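Local structure of KLTH0A00704p (Lachancea thermotolerans, 4J2G) at residues 90-95 with 129-134; 176-181 with 261-266; 36-41 with 202-207. The protein is the HORMA domain of the autophagy protein Atg13 and probably mediates PI 3-kinase recruitment in autophagy. The protein carries 1 engineered substitution. All coordinates share one frame; numbering follows the deposited sequence.

Contact 1: 90-95 with 129-134; sequences VIETYL and LERWLI. With SO4 (sulfate ion), chain C.
Glu92 and Arg131 lie side by side across two antiparallel strands, their side chains running the same way. Arg131 presents its NE and NH2 flank, and both nitrogens converge on the one oxygen OE2 of Glu92, with NH2 the nearer at 2.9 Å. That oxygen stays in the guanidinium plane, yet the carboxylate is turned 42° against it: NE meets the anti lone pair of OE2, while NH2 comes in from above the carboxylate plane. With CG anti to the backbone N (chi1 -172°) and a bend at chi3, the arginine chain brings the guanidinium edge alongside the Glu92 carboxylate. Arg218 holds the other oxygen, OE1, in a second salt bridge, and a sulfate, probably from the crystallisation liquor, accepts a hydrogen bond from Arg131 NH2 through O4 at 2.7 Å. Farther along this face Val90 CG2 meets Leu133 CD1 at 3.7 Å.

On the reverse face Glu130 OE1 is the hub. Thr93 OG1 donates to it at 2.9 Å, and Trp132 NE1 reaches it at 3.1 Å, almost straight (171° at the hydrogen). The two donors arrive from opposite faces of the carboxylate plane, pinning its rotation and fixing the indole beside it; Trp132 in turn packs on Ile37 of helix 18-39.

Between the two faces runs the backbone ladder. Ile91 and Trp132 exchange both of their N-H...O bonds, and Thr93 N donates to Glu130 O. Thr93 O is shared: Leu129 N binds it at 2.7 Å and Glu130 N at 3.2 Å. Two residues thus face one, a classic beta bulge, set between central strands of the antiparallel sheet that, with helices packed on it, forms the HORMA domain.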
# COMPACT_ATOMS: atom_id res chain seq x y z
N VAL A 90 0.38 1.42 -8.31
CA VAL A 90 0.91 0.64 -7.22
C VAL A 90 1.48 1.53 -6.14
O VAL A 90 2.18 2.49 -6.41
CB VAL A 90 1.90 -0.40 -7.75
CG1 VAL A 90 2.70 -1.14 -6.62
CG2 VAL A 90 1.06 -1.38 -8.54
N ILE A 91 1.10 1.26 -4.88
CA ILE A 91 1.64 2.00 -3.74
C ILE A 91 2.29 1.05 -2.72
O ILE A 91 1.66 0.12 -2.30
CB ILE A 91 0.59 2.85 -3.05
CG1 ILE A 91 0.08 3.91 -4.05
CG2 ILE A 91 1.17 3.62 -1.85
CD1 ILE A 91 -1.09 4.71 -3.52
N GLU A 92 3.55 1.29 -2.38
CA GLU A 92 4.21 0.46 -1.36
C GLU A 92 4.34 1.29 -0.07
O GLU A 92 4.63 2.44 -0.14
CB GLU A 92 5.55 0.07 -1.85
CG GLU A 92 5.50 -0.93 -3.02
CD GLU A 92 6.93 -1.51 -3.32
OE1 GLU A 92 7.93 -0.82 -3.04
OE2 GLU A 92 7.03 -2.65 -3.78
N THR A 93 4.05 0.69 1.09
CA THR A 93 4.16 1.36 2.37
C THR A 93 5.21 0.54 3.07
O THR A 93 5.13 -0.68 3.09
CB THR A 93 2.86 1.32 3.16
OG1 THR A 93 1.86 2.13 2.50
CG2 THR A 93 3.04 1.90 4.61
N TYR A 94 6.21 1.21 3.63
CA TYR A 94 7.30 0.45 4.27
C TYR A 94 7.78 1.11 5.55
O TYR A 94 7.54 2.28 5.75
CB TYR A 94 8.48 0.26 3.30
CG TYR A 94 8.92 1.59 2.72
CD1 TYR A 94 8.42 2.05 1.51
CD2 TYR A 94 9.80 2.40 3.40
CE1 TYR A 94 8.78 3.28 1.01
CE2 TYR A 94 10.19 3.62 2.89
CZ TYR A 94 9.69 4.04 1.68
OH TYR A 94 10.07 5.28 1.19
N LEU A 95 8.53 0.35 6.35
CA LEU A 95 9.20 0.89 7.48
C LEU A 95 10.61 1.20 7.04
O LEU A 95 11.38 0.29 6.70
CB LEU A 95 9.18 -0.09 8.64
CG LEU A 95 9.78 0.33 9.97
CD1 LEU A 95 9.09 1.58 10.51
CD2 LEU A 95 9.66 -0.83 10.92
N LEU A 129 5.30 -3.15 4.24
CA LEU A 129 4.20 -3.38 5.11
C LEU A 129 2.86 -3.54 4.34
O LEU A 129 1.99 -4.27 4.78
CB LEU A 129 4.09 -2.17 6.08
CG LEU A 129 5.29 -1.81 6.98
CD1 LEU A 129 5.11 -0.51 7.70
CD2 LEU A 129 5.59 -2.94 7.95
N GLU A 130 2.69 -2.79 3.26
CA GLU A 130 1.44 -2.82 2.52
C GLU A 130 1.76 -2.63 1.07
O GLU A 130 2.68 -1.87 0.72
CB GLU A 130 0.52 -1.64 2.86
CG GLU A 130 0.20 -1.42 4.32
CD GLU A 130 -0.60 -0.09 4.57
OE1 GLU A 130 -0.42 0.99 3.86
OE2 GLU A 130 -1.39 -0.14 5.52
N ARG A 131 0.95 -3.24 0.22
CA ARG A 131 1.07 -2.89 -1.21
C ARG A 131 -0.31 -2.75 -1.81
O ARG A 131 -1.05 -3.71 -1.83
CB ARG A 131 1.89 -3.89 -1.99
CG ARG A 131 2.21 -3.46 -3.43
CD ARG A 131 3.04 -4.57 -4.13
NE ARG A 131 4.46 -4.51 -3.76
CZ ARG A 131 5.17 -5.53 -3.25
NH1 ARG A 131 4.63 -6.72 -3.04
NH2 ARG A 131 6.47 -5.36 -2.99
N TRP A 132 -0.60 -1.55 -2.30
CA TRP A 132 -1.95 -1.21 -2.84
C TRP A 132 -1.85 -1.27 -4.34
O TRP A 132 -0.79 -1.01 -4.92
CB TRP A 132 -2.30 0.24 -2.47
CG TRP A 132 -2.46 0.51 -1.03
CD1 TRP A 132 -1.44 0.74 -0.09
CD2 TRP A 132 -3.69 0.62 -0.32
NE1 TRP A 132 -1.99 0.92 1.14
CE2 TRP A 132 -3.36 0.91 1.03
CE3 TRP A 132 -5.05 0.49 -0.69
CZ2 TRP A 132 -4.33 1.09 2.03
CZ3 TRP A 132 -6.00 0.66 0.28
CH2 TRP A 132 -5.64 0.95 1.65
N LEU A 133 -2.95 -1.59 -4.97
CA LEU A 133 -3.02 -1.63 -6.42
C LEU A 133 -4.39 -1.00 -6.76
O LEU A 133 -5.40 -1.46 -6.25
CB LEU A 133 -3.13 -3.07 -6.86
CG LEU A 133 -3.42 -3.26 -8.36
CD1 LEU A 133 -2.33 -2.66 -9.27
CD2 LEU A 133 -3.72 -4.70 -8.75
N ILE A 134 -4.39 0.01 -7.61
CA ILE A 134 -5.62 0.69 -8.10
C ILE A 134 -5.46 0.60 -9.61
O ILE A 134 -4.33 0.79 -10.17
CB ILE A 134 -5.60 2.17 -7.68
CG1 ILE A 134 -5.43 2.25 -6.14
CG2 ILE A 134 -6.86 2.90 -8.16
CD1 ILE A 134 -4.91 3.59 -5.68
S SO4 C . 7.73 -8.62 -2.08
O1 SO4 C . 6.74 -9.04 -3.05
O2 SO4 C . 7.87 -9.80 -1.23
O3 SO4 C . 9.10 -8.25 -2.53
O4 SO4 C . 7.22 -7.39 -1.45

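Contact 2: 176-181 with 261-266; sequences GLLPAS and VSYRKD
Leu178, which lays its side chain over the ring of Tyr263, uses its carbonyl O to accept Ser181 N at 2.9 Å. This bond closes the turn that starts helix 179-187, and Ser181 OG adds another by reaching back to Val175 O in helix 158-177. The corner between the two helices is thereby tied down by bonds within itself, one of backbone and one from a serine side chain, and what it offers to strand 255-264 is apolar.

The two branches of Leu178 divide the work. CD2 sits over one face of Tyr263, 3.9 Å from the ring centroid and 19° off the normal, a CH-pi contact displaced toward the CE1 and CZ side. CD1 goes the other way, to Val261 CG1 at 4.4 Å, a looser touch. The leucine and the tyrosine cross at about a right angle. Tyr263 owes its pose to chi1 of 58°, which places CG between the backbone N and the carbonyl carbon and swings the ring out toward the helix corner.

Pro179 fills the adjoining position. Its CD approaches Tyr263 CE2 obliquely at 3.8 Å, while CG rests against the backbone at Lys265 O, also 3.8 Å away. The proline ring therefore bridges the aromatic and the chain just past the strand end. No hydrogen bond crosses between the two segments; the charged ends turn elsewhere, Lys265 NZ to Ala240 O and the Arg264 guanidinium to the carbonyls of Met128, Gly220 and Lys223.

Around this, Leu178 also touches Glu130 and Trp132, and Tyr263 packs on Glu243 and Arg245 of strand 242-252. As part of the helical layer on the HORMA sheet, the corner joining helices 158-177 and 179-187 is thus seated on strand 255-264 and on its sheet neighbour 126-136.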
# COMPACT_ATOMS: atom_id res chain seq x y z
N GLY A 176 -7.38 4.02 7.66
CA GLY A 176 -7.09 4.26 9.01
C GLY A 176 -7.09 2.97 9.81
O GLY A 176 -6.52 2.93 10.87
N LEU A 177 -7.78 1.92 9.36
CA LEU A 177 -7.87 0.69 10.13
C LEU A 177 -6.73 -0.33 9.92
O LEU A 177 -6.70 -1.40 10.53
CB LEU A 177 -9.12 -0.08 9.77
CG LEU A 177 -10.46 0.63 9.89
CD1 LEU A 177 -11.43 -0.27 9.13
CD2 LEU A 177 -10.87 0.81 11.35
N LEU A 178 -5.83 -0.10 9.01
CA LEU A 178 -4.90 -1.18 8.80
C LEU A 178 -3.83 -1.22 9.90
O LEU A 178 -3.59 -0.24 10.52
CB LEU A 178 -4.25 -1.04 7.44
CG LEU A 178 -5.32 -1.31 6.36
CD1 LEU A 178 -4.65 -1.03 5.05
CD2 LEU A 178 -5.92 -2.71 6.38
N PRO A 179 -3.20 -2.36 10.12
CA PRO A 179 -2.09 -2.53 11.10
C PRO A 179 -0.97 -1.52 10.99
O PRO A 179 -0.39 -1.17 12.03
CB PRO A 179 -1.53 -3.91 10.73
CG PRO A 179 -2.72 -4.66 10.24
CD PRO A 179 -3.47 -3.62 9.38
N ALA A 180 -0.62 -1.08 9.78
CA ALA A 180 0.48 -0.08 9.69
C ALA A 180 0.06 1.26 10.29
O ALA A 180 0.96 2.04 10.70
CB ALA A 180 0.92 0.14 8.26
N SER A 181 -1.28 1.55 10.32
CA SER A 181 -1.77 2.81 10.94
C SER A 181 -1.55 2.75 12.43
O SER A 181 -1.23 3.75 13.07
CB SER A 181 -3.29 3.07 10.69
OG SER A 181 -3.49 3.22 9.31
N VAL A 261 -5.52 -4.25 -1.55
CA VAL A 261 -4.32 -4.03 -0.75
C VAL A 261 -3.98 -5.37 -0.13
O VAL A 261 -4.84 -6.05 0.37
CB VAL A 261 -4.46 -2.90 0.35
CG1 VAL A 261 -5.54 -3.26 1.35
CG2 VAL A 261 -3.12 -2.70 1.11
N SER A 262 -2.72 -5.73 -0.21
CA SER A 262 -2.11 -6.84 0.56
C SER A 262 -1.22 -6.24 1.61
O SER A 262 -0.44 -5.34 1.29
CB SER A 262 -1.24 -7.65 -0.36
OG SER A 262 -2.11 -8.38 -1.22
N TYR A 263 -1.32 -6.74 2.84
CA TYR A 263 -0.58 -6.20 3.95
C TYR A 263 -0.08 -7.25 4.96
O TYR A 263 -0.71 -8.24 5.20
CB TYR A 263 -1.39 -5.13 4.66
CG TYR A 263 -2.72 -5.62 5.17
CD1 TYR A 263 -3.87 -5.59 4.34
CD2 TYR A 263 -2.86 -6.07 6.45
CE1 TYR A 263 -5.10 -6.04 4.80
CE2 TYR A 263 -4.10 -6.51 6.96
CZ TYR A 263 -5.22 -6.46 6.13
OH TYR A 263 -6.42 -6.93 6.61
N ARG A 264 1.11 -7.03 5.51
CA ARG A 264 1.60 -7.82 6.62
C ARG A 264 0.66 -7.67 7.84
O ARG A 264 0.44 -6.56 8.32
CB ARG A 264 3.02 -7.26 6.92
CG ARG A 264 3.82 -8.12 7.85
CD ARG A 264 5.19 -7.46 8.18
NE ARG A 264 6.01 -7.31 6.99
CZ ARG A 264 6.68 -8.31 6.37
NH1 ARG A 264 6.63 -9.55 6.78
NH2 ARG A 264 7.40 -8.04 5.30
N LYS A 265 0.03 -8.77 8.28
CA LYS A 265 -0.80 -8.84 9.51
C LYS A 265 -0.20 -8.27 10.79
O LYS A 265 -0.89 -7.68 11.59
CB LYS A 265 -1.19 -10.29 9.83
CG LYS A 265 -2.14 -10.97 8.82
CD LYS A 265 -2.13 -12.49 9.03
CE LYS A 265 -3.40 -13.11 8.52
NZ LYS A 265 -3.23 -14.59 8.60
N ASP A 266 1.10 -8.49 11.00
CA ASP A 266 1.71 -7.99 12.21
C ASP A 266 2.65 -6.79 11.93
O ASP A 266 3.58 -6.89 11.12
CB ASP A 266 2.54 -9.15 12.75
CG ASP A 266 1.72 -10.37 12.99
OD1 ASP A 266 1.27 -10.49 14.16
OD2 ASP A 266 1.54 -11.20 12.04

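Contact 3: 36-41 with 202-207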
# COMPACT_ATOMS: atom_id res chain seq x y z
N LEU A 36 -4.54 10.48 -0.67
CA LEU A 36 -5.00 9.97 0.60
C LEU A 36 -4.02 8.93 1.22
O LEU A 36 -3.54 9.08 2.36
CB LEU A 36 -6.31 9.27 0.36
CG LEU A 36 -7.56 9.30 1.24
CD1 LEU A 36 -8.14 7.89 1.34
CD2 LEU A 36 -7.39 9.97 2.61
N ILE A 37 -3.74 7.87 0.47
CA ILE A 37 -2.94 6.77 0.93
C ILE A 37 -1.53 7.25 1.34
O ILE A 37 -1.11 6.99 2.45
CB ILE A 37 -2.90 5.68 -0.15
CG1 ILE A 37 -4.26 4.97 -0.26
CG2 ILE A 37 -1.85 4.63 0.14
CD1 ILE A 37 -4.26 4.03 -1.44
N CYS A 38 -0.85 8.00 0.48
CA CYS A 38 0.45 8.62 0.83
C CYS A 38 0.46 9.63 2.00
O CYS A 38 1.36 9.61 2.83
CB CYS A 38 1.13 9.23 -0.43
SG CYS A 38 1.49 7.96 -1.70
N HIS A 39 -0.55 10.50 2.10
CA HIS A 39 -0.53 11.52 3.15
C HIS A 39 -0.82 10.92 4.55
O HIS A 39 -0.53 11.53 5.57
CB HIS A 39 -1.53 12.63 2.84
CG HIS A 39 -1.13 13.52 1.70
ND1 HIS A 39 0.15 13.52 1.17
CD2 HIS A 39 -1.82 14.46 1.02
CE1 HIS A 39 0.21 14.41 0.19
NE2 HIS A 39 -0.97 15.00 0.08
N SER A 40 -1.38 9.72 4.58
CA SER A 40 -1.67 9.05 5.83
C SER A 40 -0.44 8.48 6.55
O SER A 40 -0.58 8.02 7.67
CB SER A 40 -2.61 7.90 5.57
OG SER A 40 -1.89 6.73 5.08
N LYS A 41 0.72 8.47 5.95
CA LYS A 41 1.90 7.79 6.61
C LYS A 41 3.07 8.70 6.77
O LYS A 41 3.09 9.76 6.17
CB LYS A 41 2.33 6.51 5.86
CG LYS A 41 1.20 5.50 5.62
CD LYS A 41 0.77 4.77 6.91
CE LYS A 41 -0.66 4.16 6.85
NZ LYS A 41 -1.20 4.18 5.45
N LEU A 202 7.77 5.70 8.63
CA LEU A 202 7.03 5.12 7.55
C LEU A 202 7.27 5.94 6.31
O LEU A 202 7.48 7.10 6.42
CB LEU A 202 5.53 5.15 7.88
CG LEU A 202 4.91 3.85 8.40
CD1 LEU A 202 5.84 3.09 9.31
CD2 LEU A 202 3.56 4.03 9.10
N GLY A 203 7.26 5.30 5.14
CA GLY A 203 7.44 5.92 3.84
C GLY A 203 6.45 5.22 2.89
O GLY A 203 5.91 4.17 3.22
N THR A 204 6.15 5.84 1.75
CA THR A 204 5.40 5.25 0.67
C THR A 204 6.06 5.65 -0.59
O THR A 204 6.81 6.59 -0.59
CB THR A 204 3.97 5.81 0.57
OG1 THR A 204 4.04 7.23 0.56
CG2 THR A 204 3.19 5.39 1.80
N ARG A 205 5.70 4.98 -1.68
CA ARG A 205 6.33 5.09 -2.96
C ARG A 205 5.21 4.67 -3.87
O ARG A 205 4.51 3.70 -3.60
CB ARG A 205 7.47 4.05 -3.02
CG ARG A 205 8.04 3.76 -4.36
CD ARG A 205 9.21 2.74 -4.30
NE ARG A 205 9.65 2.54 -2.93
CZ ARG A 205 10.91 2.66 -2.54
NH1 ARG A 205 11.83 2.98 -3.45
NH2 ARG A 205 11.26 2.43 -1.28
N ILE A 206 5.04 5.43 -4.93
CA ILE A 206 4.07 5.15 -5.95
C ILE A 206 4.84 4.63 -7.11
O ILE A 206 5.90 5.10 -7.38
CB ILE A 206 3.40 6.45 -6.36
CG1 ILE A 206 2.57 6.96 -5.18
CG2 ILE A 206 2.64 6.24 -7.63
CD1 ILE A 206 2.04 8.39 -5.28
N LEU A 207 4.30 3.61 -7.76
CA LEU A 207 4.93 2.89 -8.86
C LEU A 207 3.88 2.66 -9.96
O LEU A 207 2.65 2.47 -9.68
CB LEU A 207 5.37 1.51 -8.45
CG LEU A 207 6.46 1.49 -7.36
CD1 LEU A 207 6.73 0.08 -6.85
CD2 LEU A 207 7.72 2.14 -7.90
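Cys38 makes the close part of this contact: its sulfur, on helix 18-39, lies 3.6 Å from Ile206 CD1 and 3.5 Å from Thr204 OG1. With SG anti to its own carbonyl carbon (chi1 -62°), the thiol reaches across to the strand and touches both residues. Thr204 turns OG1 to the sulfur, whereas its methyl CG2 looks along the strand to Lys41 CB at a slack 4.3 Å. Ile206 brings only the end of its side chain, CG1 and CD1, to the cysteine; it also packs on Leu74 and Trp77 of helix 70-78, which makes Cys38 part of a buried patch between two helices and a sheet edge.

Strand 201-208 is an outermost strand of the five-stranded antiparallel sheet, and helix 18-39 packs across the sheet face, as helices do in the Mad2-like HORMA fold.

Toward Lys41 the packing is different in kind. Lys41 is partly exposed, and the residues that follow, 42-68, are not modelled. Its side chain crosses that of Leu202 obliquely, putting the aliphatic CD against Leu202 CD2 at 3.6 Å, and then bends away. Lys41 NZ donates to Ser40 OG at 2.7 Å, and that hydroxyl in turn donates a hydrogen bond to Ile37 O at 2.8 Å, a short chain that folds the lysine back toward Ile37. A longer, weak ion pair links NZ to Glu130. Leu202 meanwhile is also backed by Leu183, Gln184 and Leu187 of helix 179-187.

From the N terminus, helix 18-39 opens contact 3, which waits until strand 201-208 to close, a loop of 160 residues. Contact 1 opens and closes wholly within that span, pairing strands 89-96 and 126-136. Next the corner at 176-181 opens contact 2 before contact 3 has closed; contact 2 itself closes only at 261-266, so these two cross. All three reach one sheet. Strand 89-96 of contact 1 hydrogen-bonds to 202-207 of contact 3, Glu92 N to Arg205 O, while strand 126-136 bonds to 261-266 of contact 2, Arg131 N to Ser262 O. Contacts 2 and 3 meet more lightly, where Ala180 O packs on Leu202 CD2.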